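Local coordinates for protein tRNA (cytosine(38)-C(5))-methyltransferase (Schizosaccharomyces pombe, PDB 6FDF) that methylates carbon 5 of cytosine 38 in the anticodon loop of tRNA(Asp), and less efficiently of tRNA(Glu), with S-adenosyl-L-methionine as methyl donor, at residues Y148-G153 / G171-N176; D75-T80 / L118-L123; I231-S236 / I256-D261; N47-L52 / E294-S299. All blocks are in the same frame, centred on the assembly; numbering follows the deposited sequence. Where two conformers were deposited one is given.

Contact 1 of 4, residues Y148-G153 / G171-N176; sequences YNLIEG and GLARLN
One face of the Tyr148 ring is covered by Leu175, whose CD1 sits over the ring centre, 3.9 Å from the centroid, in a CH-pi contact. Ala173 CB comes at the same ring obliquely, 3.9 Å from Tyr148 CD2, and the ring's CE2 runs beside Leu175 CB. With CG anti to the carbonyl carbon (chi1 -71°), Tyr148 leans over the neighbouring strand, and its OH is bonded to Pro119 O. Strands 148-155 and 168-175 pair antiparallel here, at the end of the sheet where the class I methyltransferase fold has its reversed strand: 168-175 is that strand, and 148-155 forms this edge of the sheet. Two hydrogen-bonded pairs, Asn149 with Arg174 and Ile151 with Leu172, carry four backbone bonds; the straightest is Asn149 N to Arg174 O, 2.8 Å. Leu150 CD1 reaches back over the partner backbone to 3.5 Å from Leu172 O. On the sheet face of Asn149 and Arg174, the side chains of Ile151 and Leu172 cross, Ile151 CG1 lying 3.9 Å from Leu172 CB, and both touch Trp181.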
loop_
_atom_site.group_PDB
_atom_site.type_symbol
_atom_site.label_atom_id
_atom_site.label_comp_id
_atom_site.label_asym_id
_atom_site.label_seq_id
_atom_site.Cartn_x
_atom_site.Cartn_y
_atom_site.Cartn_z
ATOM N N TYR A 148 -15.838 0.434 19.413
ATOM C CA TYR A 148 -14.771 -0.355 18.811
ATOM C C TYR A 148 -13.581 -0.502 19.748
ATOM O O TYR A 148 -13.237 0.406 20.510
ATOM C CB TYR A 148 -14.298 0.268 17.497
ATOM C CG TYR A 148 -15.301 0.151 16.377
ATOM C CD1 TYR A 148 -16.304 1.104 16.213
ATOM C CD2 TYR A 148 -15.264 -0.927 15.493
ATOM C CE1 TYR A 148 -17.226 0.997 15.198
ATOM C CE2 TYR A 148 -16.188 -1.044 14.471
ATOM C CZ TYR A 148 -17.168 -0.072 14.331
ATOM O OH TYR A 148 -18.099 -0.164 13.325
ATOM N N ASN A 149 -12.944 -1.671 19.663
ATOM C CA ASN A 149 -11.643 -1.943 20.264
ATOM C C ASN A 149 -10.604 -1.748 19.164
ATOM O O ASN A 149 -10.575 -2.513 18.195
ATOM C CB ASN A 149 -11.606 -3.364 20.831
ATOM C CG ASN A 149 -10.358 -3.647 21.647
ATOM O OD1 ASN A 149 -9.254 -3.240 21.279
ATOM N ND2 ASN A 149 -10.523 -4.374 22.755
ATOM N N LEU A 150 -9.793 -0.698 19.284
ATOM C CA LEU A 150 -8.817 -0.328 18.265
ATOM C C LEU A 150 -7.403 -0.644 18.739
ATOM O O LEU A 150 -7.005 -0.237 19.836
ATOM C CB LEU A 150 -8.925 1.160 17.918
ATOM C CG LEU A 150 -7.881 1.730 16.949
ATOM C CD1 LEU A 150 -8.098 1.218 15.534
ATOM C CD2 LEU A 150 -7.898 3.259 16.971
ATOM N N ILE A 151 -6.647 -1.367 17.911
ATOM C CA ILE A 151 -5.206 -1.502 18.106
ATOM C C ILE A 151 -4.508 -0.907 16.891
ATOM O O ILE A 151 -5.071 -0.859 15.794
ATOM C CB ILE A 151 -4.771 -2.965 18.332
ATOM C CG1 ILE A 151 -5.134 -3.833 17.124
ATOM C CG2 ILE A 151 -5.405 -3.507 19.606
ATOM C CD1 ILE A 151 -4.485 -5.215 17.163
ATOM N N GLU A 152 -3.289 -0.411 17.100
ATOM C CA GLU A 152 -2.568 0.244 16.018
ATOM C C GLU A 152 -1.073 0.007 16.171
ATOM O O GLU A 152 -0.581 -0.312 17.257
ATOM C CB GLU A 152 -2.882 1.746 15.952
ATOM C CG GLU A 152 -2.551 2.528 17.205
ATOM C CD GLU A 152 -3.032 3.966 17.123
ATOM O OE1 GLU A 152 -4.187 4.234 17.519
ATOM O OE2 GLU A 152 -2.252 4.827 16.663
ATOM N N GLY A 153 -0.354 0.174 15.065
ATOM C CA GLY A 153 1.093 0.034 15.092
ATOM C C GLY A 153 1.694 0.400 13.754
ATOM O O GLY A 153 0.990 0.591 12.758
ATOM N N GLY A 171 -4.420 0.617 11.593
ATOM C CA GLY A 171 -5.413 0.535 12.646
ATOM C C GLY A 171 -6.353 -0.625 12.397
ATOM O O GLY A 171 -6.919 -0.742 11.306
ATOM N N LEU A 172 -6.484 -1.511 13.379
ATOM C CA LEU A 172 -7.390 -2.655 13.316
ATOM C C LEU A 172 -8.438 -2.469 14.398
ATOM O O LEU A 172 -8.089 -2.317 15.574
ATOM C CB LEU A 172 -6.636 -3.973 13.527
ATOM C CG LEU A 172 -5.876 -4.596 12.351
ATOM C CD1 LEU A 172 -4.773 -3.684 11.840
ATOM C CD2 LEU A 172 -5.298 -5.942 12.763
ATOM N N ALA A 173 -9.717 -2.491 14.014
ATOM C CA ALA A 173 -10.805 -2.216 14.948
ATOM C C ALA A 173 -11.826 -3.343 14.907
ATOM O O ALA A 173 -12.256 -3.747 13.823
ATOM C CB ALA A 173 -11.493 -0.877 14.626
ATOM N N ARG A 174 -12.200 -3.850 16.082
ATOM C CA ARG A 174 -13.282 -4.817 16.231
ATOM C C ARG A 174 -14.395 -4.201 17.064
ATOM O O ARG A 174 -14.142 -3.707 18.169
ATOM C CB ARG A 174 -12.811 -6.105 16.916
ATOM C CG ARG A 174 -11.747 -6.895 16.182
ATOM C CD ARG A 174 -11.258 -8.008 17.077
ATOM N NE ARG A 174 -10.350 -8.927 16.397
ATOM C CZ ARG A 174 -9.597 -9.826 17.030
ATOM N NH1 ARG A 174 -8.780 -10.620 16.343
ATOM N NH2 ARG A 174 -9.649 -9.922 18.356
ATOM N N LEU A 175 -15.621 -4.251 16.546
ATOM C CA LEU A 175 -16.779 -3.769 17.292
ATOM C C LEU A 175 -17.059 -4.658 18.503
ATOM O O LEU A 175 -17.063 -5.890 18.395
ATOM C CB LEU A 175 -17.998 -3.729 16.373
ATOM C CG LEU A 175 -19.294 -3.168 16.957
ATOM C CD1 LEU A 175 -19.176 -1.675 17.228
ATOM C CD2 LEU A 175 -20.434 -3.445 15.996
ATOM N N ASN A 176 -17.302 -4.022 19.654
ATOM C CA ASN A 176 -17.735 -4.698 20.884
ATOM C C ASN A 176 -16.884 -5.928 21.215
ATOM O O ASN A 176 -17.397 -7.015 21.490
ATOM C CB ASN A 176 -19.218 -5.076 20.803
ATOM C CG ASN A 176 -20.126 -3.867 20.622
ATOM O OD1 ASN A 176 -21.104 -3.914 19.872
ATOM N ND2 ASN A 176 -19.818 -2.784 21.326
#

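Contact 2 of 4, residues D75-T80 / L118-L123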
loop_
_atom_site.group_PDB
_atom_site.type_symbol
_atom_site.label_atom_id
_atom_site.label_comp_id
_atom_site.label_asym_id
_atom_site.label_seq_id
_atom_site.Cartn_x
_atom_site.Cartn_y
_atom_site.Cartn_z
ATOM N N ASP A 75 -24.152 -2.561 3.077
ATOM C CA ASP A 75 -24.416 -3.580 4.095
ATOM C C ASP A 75 -23.209 -4.503 4.290
ATOM O O ASP A 75 -23.293 -5.726 4.153
ATOM C CB ASP A 75 -25.672 -4.378 3.743
ATOM C CG ASP A 75 -26.116 -5.292 4.866
ATOM O OD1 ASP A 75 -25.999 -4.890 6.044
ATOM O OD2 ASP A 75 -26.580 -6.412 4.568
ATOM N N CYS A 76 -22.070 -3.898 4.612
ATOM C CA CYS A 76 -20.808 -4.619 4.709
ATOM C C CYS A 76 -20.350 -4.732 6.156
ATOM O O CYS A 76 -20.476 -3.785 6.941
ATOM C CB CYS A 76 -19.728 -3.942 3.864
ATOM S SG CYS A 76 -19.953 -4.245 2.101
ATOM N N LYS A 77 -19.816 -5.900 6.499
ATOM C CA LYS A 77 -19.380 -6.180 7.856
ATOM C C LYS A 77 -17.905 -5.873 8.073
ATOM O O LYS A 77 -17.481 -5.686 9.220
ATOM C CB LYS A 77 -19.682 -7.646 8.176
ATOM C CG LYS A 77 -19.414 -8.072 9.604
ATOM C CD LYS A 77 -19.904 -9.500 9.837
ATOM C CE LYS A 77 -21.352 -9.541 10.326
ATOM N NZ LYS A 77 -22.305 -8.795 9.460
ATOM N N LEU A 78 -17.117 -5.822 7.003
ATOM C CA LEU A 78 -15.738 -5.349 7.051
ATOM C C LEU A 78 -15.611 -4.153 6.119
ATOM O O LEU A 78 -16.029 -4.226 4.960
ATOM C CB LEU A 78 -14.747 -6.445 6.632
ATOM C CG LEU A 78 -13.326 -5.956 6.321
ATOM C CD1 LEU A 78 -12.648 -5.409 7.579
ATOM C CD2 LEU A 78 -12.474 -7.057 5.700
ATOM N N TRP A 79 -15.075 -3.050 6.630
ATOM C CA TRP A 79 -14.670 -1.925 5.794
ATOM C C TRP A 79 -13.152 -1.836 5.817
ATOM O O TRP A 79 -12.554 -1.850 6.897
ATOM C CB TRP A 79 -15.225 -0.590 6.297
ATOM C CG TRP A 79 -16.710 -0.428 6.328
ATOM C CD1 TRP A 79 -17.660 -1.346 5.979
ATOM C CD2 TRP A 79 -17.411 0.737 6.755
ATOM N NE1 TRP A 79 -18.920 -0.810 6.157
ATOM C CE2 TRP A 79 -18.789 0.469 6.634
ATOM C CE3 TRP A 79 -17.006 1.991 7.217
ATOM C CZ2 TRP A 79 -19.761 1.405 6.970
ATOM C CZ3 TRP A 79 -17.973 2.922 7.549
ATOM C CH2 TRP A 79 -19.333 2.623 7.430
ATOM N N THR A 80 -12.533 -1.757 4.642
ATOM C CA THR A 80 -11.105 -1.473 4.548
ATOM C C THR A 80 -10.924 -0.080 3.956
ATOM O O THR A 80 -11.741 0.379 3.149
ATOM C CB THR A 80 -10.365 -2.515 3.695
ATOM O OG1 THR A 80 -10.763 -2.403 2.317
ATOM C CG2 THR A 80 -10.631 -3.930 4.208
ATOM N N LEU A 118 -23.435 -0.977 12.277
ATOM C CA LEU A 118 -22.012 -0.673 12.325
ATOM C C LEU A 118 -21.214 -1.868 11.807
ATOM O O LEU A 118 -21.533 -3.017 12.147
ATOM C CB LEU A 118 -21.582 -0.346 13.756
ATOM C CG LEU A 118 -22.057 0.962 14.376
ATOM C CD1 LEU A 118 -21.757 0.956 15.867
ATOM C CD2 LEU A 118 -21.359 2.127 13.697
ATOM N N PRO A 119 -20.193 -1.649 10.979
ATOM C CA PRO A 119 -19.354 -2.776 10.561
ATOM C C PRO A 119 -18.673 -3.385 11.775
ATOM O O PRO A 119 -18.271 -2.685 12.705
ATOM C CB PRO A 119 -18.342 -2.138 9.602
ATOM C CG PRO A 119 -18.321 -0.686 9.974
ATOM C CD PRO A 119 -19.723 -0.368 10.426
ATOM N N GLU A 120 -18.568 -4.708 11.777
ATOM C CA GLU A 120 -17.946 -5.371 12.910
ATOM C C GLU A 120 -16.430 -5.280 12.867
ATOM O O GLU A 120 -15.781 -5.461 13.902
ATOM C CB GLU A 120 -18.412 -6.826 12.975
ATOM C CG GLU A 120 -19.888 -6.942 13.338
ATOM C CD GLU A 120 -20.389 -8.372 13.388
ATOM O OE1 GLU A 120 -19.600 -9.297 13.112
ATOM O OE2 GLU A 120 -21.582 -8.569 13.702
ATOM N N TYR A 121 -15.852 -5.018 11.694
ATOM C CA TYR A 121 -14.405 -4.947 11.546
ATOM C C TYR A 121 -14.041 -3.793 10.627
ATOM O O TYR A 121 -14.685 -3.585 9.597
ATOM C CB TYR A 121 -13.835 -6.255 10.977
ATOM C CG TYR A 121 -14.214 -7.464 11.799
ATOM C CD1 TYR A 121 -15.429 -8.111 11.601
ATOM C CD2 TYR A 121 -13.378 -7.932 12.800
ATOM C CE1 TYR A 121 -15.786 -9.207 12.373
ATOM C CE2 TYR A 121 -13.727 -9.020 13.571
ATOM C CZ TYR A 121 -14.927 -9.654 13.350
ATOM O OH TYR A 121 -15.274 -10.737 14.122
ATOM N N ILE A 122 -12.988 -3.065 10.990
ATOM C CA ILE A 122 -12.469 -1.968 10.178
ATOM C C ILE A 122 -10.953 -2.088 10.136
ATOM O O ILE A 122 -10.317 -2.317 11.168
ATOM C CB ILE A 122 -12.877 -0.591 10.735
ATOM C CG1 ILE A 122 -14.398 -0.486 10.841
ATOM C CG2 ILE A 122 -12.315 0.524 9.867
ATOM C CD1 ILE A 122 -14.859 0.781 11.529
ATOM N N LEU A 123 -10.378 -1.943 8.941
ATOM C CA LEU A 123 -8.933 -1.934 8.741
ATOM C C LEU A 123 -8.561 -0.616 8.082
ATOM O O LEU A 123 -9.094 -0.283 7.021
ATOM C CB LEU A 123 -8.492 -3.107 7.865
ATOM C CG LEU A 123 -7.016 -3.082 7.470
ATOM C CD1 LEU A 123 -6.176 -3.221 8.700
ATOM C CD2 LEU A 123 -6.708 -4.197 6.476
#
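Pro119 leans over one face of the Trp79 indole with its CB-CG-CD edge: CG is lowest, over the five-membered ring, 3.6 Å from the centroid and 15° off the normal, a CH-pi contact. Pro119 CB is nearest NE1 of Trp79, and Pro119 CD is nearest CZ2. The indole reaches Pro119 with Trp79 CG beside its own backbone N (chi1 -62°), and it also stacks with Phe71. Lys77 and Glu120 run side by side in the same direction, with Lys77 CD 3.3 Å from Glu120 OE1. Bends at chi3 and chi4 turn the ammonium aside, so that Lys77 NZ stays 4.3 Å from Glu120 OE2, too far for a salt bridge. These pairs flank the start of two parallel neighbours in the central sheet, strands 78-81 and 121-127, joined through helix 103-111 as a beta-alpha-beta unit of the Rossmann-like methyltransferase domain. Three backbone bonds alternate between the strands: Tyr121 N to Lys77 O, Trp79 N to Tyr121 O and Leu123 N to Trp79 O, each 3.0 Å. On the face of Leu78 and Tyr121 the two side chains cross at about a right angle, Leu78 CD1 meeting Tyr121 CB at 3.7 Å. Leu78 and Leu123 also touch Leu328 of helix 318-328.

Contact 3 of 4, residues I231-S236 / I256-D261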
loop_
_atom_site.group_PDB
_atom_site.type_symbol
_atom_site.label_atom_id
_atom_site.label_comp_id
_atom_site.label_asym_id
_atom_site.label_seq_id
_atom_site.Cartn_x
_atom_site.Cartn_y
_atom_site.Cartn_z
ATOM N N ILE A 231 21.827 2.830 -4.371
ATOM C CA ILE A 231 22.110 1.759 -5.318
ATOM C C ILE A 231 22.121 0.436 -4.567
ATOM O O ILE A 231 22.826 0.293 -3.560
ATOM C CB ILE A 231 23.449 1.993 -6.037
ATOM C CG1 ILE A 231 23.411 3.306 -6.826
ATOM C CG2 ILE A 231 23.775 0.820 -6.956
ATOM C CD1 ILE A 231 24.750 3.707 -7.411
ATOM N N VAL A 232 21.373 -0.543 -5.079
ATOM C CA VAL A 232 21.360 -1.883 -4.507
ATOM C C VAL A 232 21.786 -2.875 -5.583
ATOM O O VAL A 232 21.780 -2.580 -6.780
ATOM C CB VAL A 232 19.981 -2.267 -3.925
ATOM C CG1 VAL A 232 19.547 -1.276 -2.842
ATOM C CG2 VAL A 232 18.925 -2.362 -5.027
ATOM N N LYS A 233 22.185 -4.059 -5.133
ATOM C CA LYS A 233 22.604 -5.148 -5.998
ATOM C C LYS A 233 21.674 -6.339 -5.800
ATOM O O LYS A 233 20.881 -6.362 -4.850
ATOM C CB LYS A 233 24.062 -5.537 -5.702
ATOM C CG LYS A 233 25.070 -4.507 -6.213
ATOM C CD LYS A 233 26.505 -4.805 -5.768
ATOM C CE LYS A 233 26.903 -3.902 -4.608
ATOM N NZ LYS A 233 28.372 -3.881 -4.366
ATOM N N PRO A 234 21.685 -7.313 -6.719
ATOM C CA PRO A 234 20.809 -8.485 -6.547
ATOM C C PRO A 234 20.946 -9.170 -5.198
ATOM O O PRO A 234 19.960 -9.723 -4.697
ATOM C CB PRO A 234 21.239 -9.407 -7.696
ATOM C CG PRO A 234 21.710 -8.465 -8.752
ATOM C CD PRO A 234 22.389 -7.342 -8.017
ATOM N N ASP A 235 22.128 -9.150 -4.588
ATOM C CA ASP A 235 22.300 -9.798 -3.294
ATOM C C ASP A 235 21.897 -8.916 -2.119
ATOM O O ASP A 235 22.039 -9.354 -0.972
ATOM C CB ASP A 235 23.751 -10.264 -3.119
ATOM C CG ASP A 235 24.727 -9.110 -2.984
ATOM O OD1 ASP A 235 24.408 -7.995 -3.447
ATOM O OD2 ASP A 235 25.823 -9.322 -2.421
ATOM N N SER A 236 21.398 -7.702 -2.363
ATOM C CA SER A 236 20.982 -6.836 -1.267
ATOM C C SER A 236 19.766 -7.411 -0.550
ATOM O O SER A 236 18.891 -8.034 -1.157
ATOM C CB SER A 236 20.660 -5.432 -1.783
ATOM O OG SER A 236 21.812 -4.836 -2.356
ATOM N N ILE A 256 17.756 2.146 -7.051
ATOM C CA ILE A 256 18.009 1.646 -8.394
ATOM C C ILE A 256 18.967 0.466 -8.286
ATOM O O ILE A 256 19.617 0.256 -7.259
ATOM C CB ILE A 256 18.569 2.728 -9.342
ATOM C CG1 ILE A 256 19.795 3.413 -8.739
ATOM C CG2 ILE A 256 17.482 3.773 -9.651
ATOM C CD1 ILE A 256 20.511 4.342 -9.697
ATOM N N LEU A 257 19.058 -0.295 -9.372
ATOM C CA LEU A 257 19.722 -1.597 -9.394
ATOM C C LEU A 257 21.010 -1.529 -10.202
ATOM O O LEU A 257 20.984 -1.176 -11.388
ATOM C CB LEU A 257 18.799 -2.665 -9.983
ATOM C CG LEU A 257 19.374 -4.086 -9.973
ATOM C CD1 LEU A 257 19.449 -4.624 -8.558
ATOM C CD2 LEU A 257 18.544 -5.000 -10.865
ATOM N N GLN A 258 22.125 -1.896 -9.570
ATOM C CA GLN A 258 23.391 -2.089 -10.268
ATOM C C GLN A 258 23.421 -3.487 -10.873
ATOM O O GLN A 258 23.351 -4.482 -10.143
ATOM C CB GLN A 258 24.567 -1.908 -9.313
ATOM C CG GLN A 258 25.907 -2.356 -9.893
ATOM C CD GLN A 258 27.043 -2.264 -8.887
ATOM O OE1 GLN A 258 27.016 -1.440 -7.973
ATOM N NE2 GLN A 258 28.054 -3.109 -9.057
ATOM N N MET A 259 23.526 -3.565 -12.200
ATOM C CA MET A 259 23.635 -4.853 -12.876
ATOM C C MET A 259 25.074 -5.297 -13.108
ATOM O O MET A 259 25.302 -6.481 -13.390
ATOM C CB MET A 259 22.891 -4.814 -14.212
ATOM C CG MET A 259 21.385 -4.637 -14.060
ATOM S SD MET A 259 20.447 -4.965 -15.569
ATOM C CE MET A 259 20.819 -3.508 -16.538
ATOM N N SER A 260 26.045 -4.392 -13.014
ATOM C CA SER A 260 27.435 -4.794 -13.168
ATOM C C SER A 260 27.926 -5.515 -11.910
ATOM O O SER A 260 27.275 -5.516 -10.864
ATOM C CB SER A 260 28.304 -3.577 -13.474
ATOM O OG SER A 260 28.524 -2.816 -12.297
ATOM N N ASP A 261 29.104 -6.126 -12.022
ATOM C CA ASP A 261 29.655 -6.945 -10.953
ATOM C C ASP A 261 30.615 -6.188 -10.042
ATOM O O ASP A 261 31.216 -6.810 -9.159
ATOM C CB ASP A 261 30.370 -8.169 -11.538
ATOM C CG ASP A 261 31.554 -7.792 -12.403
ATOM O OD1 ASP A 261 31.432 -6.837 -13.199
ATOM O OD2 ASP A 261 32.607 -8.453 -12.290
#
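A short parallel strand pairing joins Ile231 and Val232 to residues 256-258, at one edge of a small three-stranded sheet separate from the large central one. Two backbone bonds hold it, both made by Val232: its N donates to Ile256 O and its O accepts from Gln258 N, each 2.9 Å and nearly straight. On the face of Ile231, its CG1 meets CG1 of Ile256 at 4.1 Å, and its CG2, anti to the backbone N, reaches 3.7 Å from Gln258 CB. Ile231 also touches Phe269 of helix 265-272. On the other face Leu257 CD1 swings back over the partner chain, 3.6 Å from Val232 O, and packs against Pro234 CD at 4.0 Å. Gln258 extends alongside Lys233, both pointing the same way, with the amide carbon Gln258 CD 4.0 Å from Lys233 CG. That amide is gripped at both ends: Gln258 OE1 is bonded to Thr265 OG1, while NE2 donates to His262 O and, from above the plane of the Ser260 carbonyl, to Ser260 O at 3.1 Å. Past Val232 comes a type I turn, closed by Ser236 N to Lys233 O, with Ser236 OG accepting a hydrogen bond from Lys233 N. Antiparallel strand 278-279 completes the mixed sheet beyond 256-258; such a small sheet is consistent with the target recognition domain of C5-methyltransferases, set apart from the catalytic domain.

Contact 4 of 4, residues N47-L52 / E294-S299; sequences NEIYNL and ESLEWS
Ile49, Leu52 and Glu297 lose the most surface where one side of helix 44-54 meets the irregular chain 294-299. Ile49 points its CD1 at the base of Trp298, 3.6 Å from CB and 4.1 Å from CA, so the isoleucine touches the root of the tryptophan and leaves the indole to lie against Ala283 and Arg284 of helix 283-289. Its other branch, CG2, reaches Leu296 CD1 at 4.2 Å. One turn later Leu52 meets Glu297. In the conformer given, one of two, both Leu52 methyls, CD1 and CD2, lie 3.5 Å from Glu297 OE2, and CD2 is 3.9 Å from Glu297 CG; this part of the contact is less certain. In this conformer Glu297 CG stands between the backbone N and the carbonyl carbon (chi1 72°), and the extended chain crosses the leucine at about a right angle. No hydrogen bond joins the two segments, so the meeting is one of van der Waals contact. Polar ties run just beside it: Asn53 OD1 takes the backbone N of Glu297, and Glu48 OE1 takes that of Asn302. The helix belongs to the Rossmann-like part of the fold, with Tyr50 turned the other way onto strands 34-41 and 58-60, while 294-299 forms part of the connection from helix 283-289 to helix 305-313.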
loop_
_atom_site.group_PDB
_atom_site.type_symbol
_atom_site.label_atom_id
_atom_site.label_comp_id
_atom_site.label_asym_id
_atom_site.label_seq_id
_atom_site.Cartn_x
_atom_site.Cartn_y
_atom_site.Cartn_z
ATOM N N ASN A 47 -9.435 2.219 -11.293
ATOM C CA ASN A 47 -10.633 1.402 -11.458
ATOM C C ASN A 47 -10.523 0.495 -12.676
ATOM O O ASN A 47 -11.019 -0.639 -12.665
ATOM C CB ASN A 47 -11.861 2.301 -11.587
ATOM C CG ASN A 47 -12.200 3.005 -10.300
ATOM O OD1 ASN A 47 -11.732 2.621 -9.234
ATOM N ND2 ASN A 47 -13.030 4.036 -10.388
ATOM N N GLU A 48 -9.905 0.993 -13.750
ATOM C CA GLU A 48 -9.694 0.172 -14.938
ATOM C C GLU A 48 -8.839 -1.051 -14.616
ATOM O O GLU A 48 -9.185 -2.177 -14.999
ATOM C CB GLU A 48 -9.055 1.010 -16.047
ATOM C CG GLU A 48 -8.850 0.264 -17.350
ATOM C CD GLU A 48 -8.344 1.168 -18.461
ATOM O OE1 GLU A 48 -7.873 0.643 -19.490
ATOM O OE2 GLU A 48 -8.412 2.406 -18.300
ATOM N N ILE A 49 -7.718 -0.848 -13.913
ATOM C CA ILE A 49 -6.891 -1.976 -13.486
ATOM C C ILE A 49 -7.648 -2.855 -12.500
ATOM O O ILE A 49 -7.604 -4.089 -12.591
ATOM C CB ILE A 49 -5.561 -1.472 -12.888
ATOM C CG1 ILE A 49 -4.787 -0.646 -13.921
ATOM C CG2 ILE A 49 -4.722 -2.631 -12.353
ATOM C CD1 ILE A 49 -4.424 -1.430 -15.158
ATOM N N TYR A 50 -8.380 -2.246 -11.564
ATOM C CA TYR A 50 -9.109 -3.042 -10.577
ATOM C C TYR A 50 -10.073 -3.998 -11.272
ATOM O O TYR A 50 -10.086 -5.205 -11.003
ATOM C CB TYR A 50 -9.861 -2.142 -9.585
ATOM C CG TYR A 50 -10.440 -2.923 -8.415
ATOM C CD1 TYR A 50 -11.545 -3.763 -8.584
ATOM C CD2 TYR A 50 -9.878 -2.836 -7.149
ATOM C CE1 TYR A 50 -12.060 -4.499 -7.523
ATOM C CE2 TYR A 50 -10.395 -3.556 -6.080
ATOM C CZ TYR A 50 -11.479 -4.391 -6.277
ATOM O OH TYR A 50 -11.987 -5.108 -5.216
ATOM N N ASN A 51 -10.893 -3.464 -12.177
ATOM C CA ASN A 51 -11.953 -4.263 -12.779
ATOM C C ASN A 51 -11.396 -5.311 -13.732
ATOM O O ASN A 51 -11.983 -6.391 -13.873
ATOM C CB ASN A 51 -12.942 -3.339 -13.487
ATOM C CG ASN A 51 -13.760 -2.524 -12.505
ATOM O OD1 ASN A 51 -14.049 -2.982 -11.402
ATOM N ND2 ASN A 51 -14.132 -1.310 -12.897
ATOM N N LEU A 52 -10.283 -5.005 -14.403
ATOM C CA LEU A 52 -9.666 -5.972 -15.301
ATOM C C LEU A 52 -9.166 -7.198 -14.548
ATOM O O LEU A 52 -9.212 -8.315 -15.079
ATOM C CB LEU A 52 -8.515 -5.311 -16.059
ATOM C CG LEU A 52 -7.643 -6.234 -16.910
ATOM C CD1 LEU A 52 -8.457 -6.847 -18.039
ATOM C CD2 LEU A 52 -6.433 -5.487 -17.451
ATOM N N GLU A 294 1.517 -12.665 -9.561
ATOM C CA GLU A 294 1.837 -12.590 -10.981
ATOM C C GLU A 294 0.604 -12.365 -11.845
ATOM O O GLU A 294 0.731 -11.863 -12.969
ATOM C CB GLU A 294 2.560 -13.867 -11.414
ATOM C CG GLU A 294 3.919 -14.053 -10.771
ATOM C CD GLU A 294 4.867 -12.910 -11.098
ATOM O OE1 GLU A 294 5.134 -12.080 -10.205
ATOM O OE2 GLU A 294 5.343 -12.846 -12.252
ATOM N N SER A 295 -0.583 -12.726 -11.349
ATOM C CA SER A 295 -1.812 -12.511 -12.103
ATOM C C SER A 295 -2.141 -11.033 -12.314
ATOM O O SER A 295 -2.938 -10.722 -13.206
ATOM C CB SER A 295 -2.978 -13.201 -11.399
ATOM O OG SER A 295 -3.290 -12.530 -10.197
ATOM N N LEU A 296 -1.576 -10.126 -11.510
ATOM C CA LEU A 296 -1.773 -8.696 -11.740
ATOM C C LEU A 296 -1.325 -8.344 -13.150
ATOM O O LEU A 296 -0.169 -8.571 -13.518
ATOM C CB LEU A 296 -0.998 -7.867 -10.716
ATOM C CG LEU A 296 -1.034 -6.350 -10.934
ATOM C CD1 LEU A 296 -2.442 -5.810 -10.746
ATOM C CD2 LEU A 296 -0.050 -5.619 -10.027
ATOM N N GLU A 297 -2.239 -7.791 -13.940
ATOM C CA GLU A 297 -1.962 -7.496 -15.334
ATOM C C GLU A 297 -2.436 -6.093 -15.675
ATOM O O GLU A 297 -3.400 -5.583 -15.096
ATOM C CB GLU A 297 -2.627 -8.525 -16.268
ATOM C CG GLU A 297 -4.138 -8.402 -16.380
ATOM C CD GLU A 297 -4.714 -9.283 -17.476
ATOM O OE1 GLU A 297 -4.260 -10.439 -17.609
ATOM O OE2 GLU A 297 -5.617 -8.821 -18.205
ATOM N N TRP A 298 -1.730 -5.468 -16.615
ATOM C CA TRP A 298 -2.150 -4.191 -17.175
ATOM C C TRP A 298 -1.916 -4.094 -18.675
ATOM O O TRP A 298 -2.352 -3.108 -19.279
ATOM C CB TRP A 298 -1.430 -3.027 -16.479
ATOM C CG TRP A 298 0.065 -3.129 -16.496
ATOM C CD1 TRP A 298 0.916 -2.603 -17.427
ATOM C CD2 TRP A 298 0.889 -3.792 -15.530
ATOM N NE1 TRP A 298 2.219 -2.898 -17.098
ATOM C CE2 TRP A 298 2.230 -3.627 -15.938
ATOM C CE3 TRP A 298 0.624 -4.508 -14.359
ATOM C CZ2 TRP A 298 3.301 -4.155 -15.218
ATOM C CZ3 TRP A 298 1.691 -5.029 -13.644
ATOM C CH2 TRP A 298 3.011 -4.849 -14.077
ATOM N N SER A 299 -1.246 -5.073 -19.293
ATOM C CA SER A 299 -0.928 -4.997 -20.718
ATOM C C SER A 299 -2.181 -4.857 -21.576
ATOM O O SER A 299 -2.174 -4.130 -22.575
ATOM C CB SER A 299 -0.122 -6.227 -21.139
ATOM O OG SER A 299 -0.842 -7.423 -20.890
#

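In the fold
Contacts 1 and 2 are neighbours in the central sheet, with centres 11 Å apart: strand 168-175 of contact 1 lies directly beside strand 121-127 of contact 2, Leu175 N bonds to Glu120 O, and Leu172 CD1 packs on Leu123 CD1 at 3.5 Å. Contact 3, in the small separate sheet, stands across the molecule, its centre 43 Å from that of contact 2. Contact 4 joins chain regions from near both termini and spans the other three in sequence. Contacts 2 and 4 both lie near S-adenosyl-L-homocysteine, with the Thr80 and Ile49 side chains each about 8 Å from it, whereas Gly171 is about 12 Å from Cys85, the predicted catalytic residue.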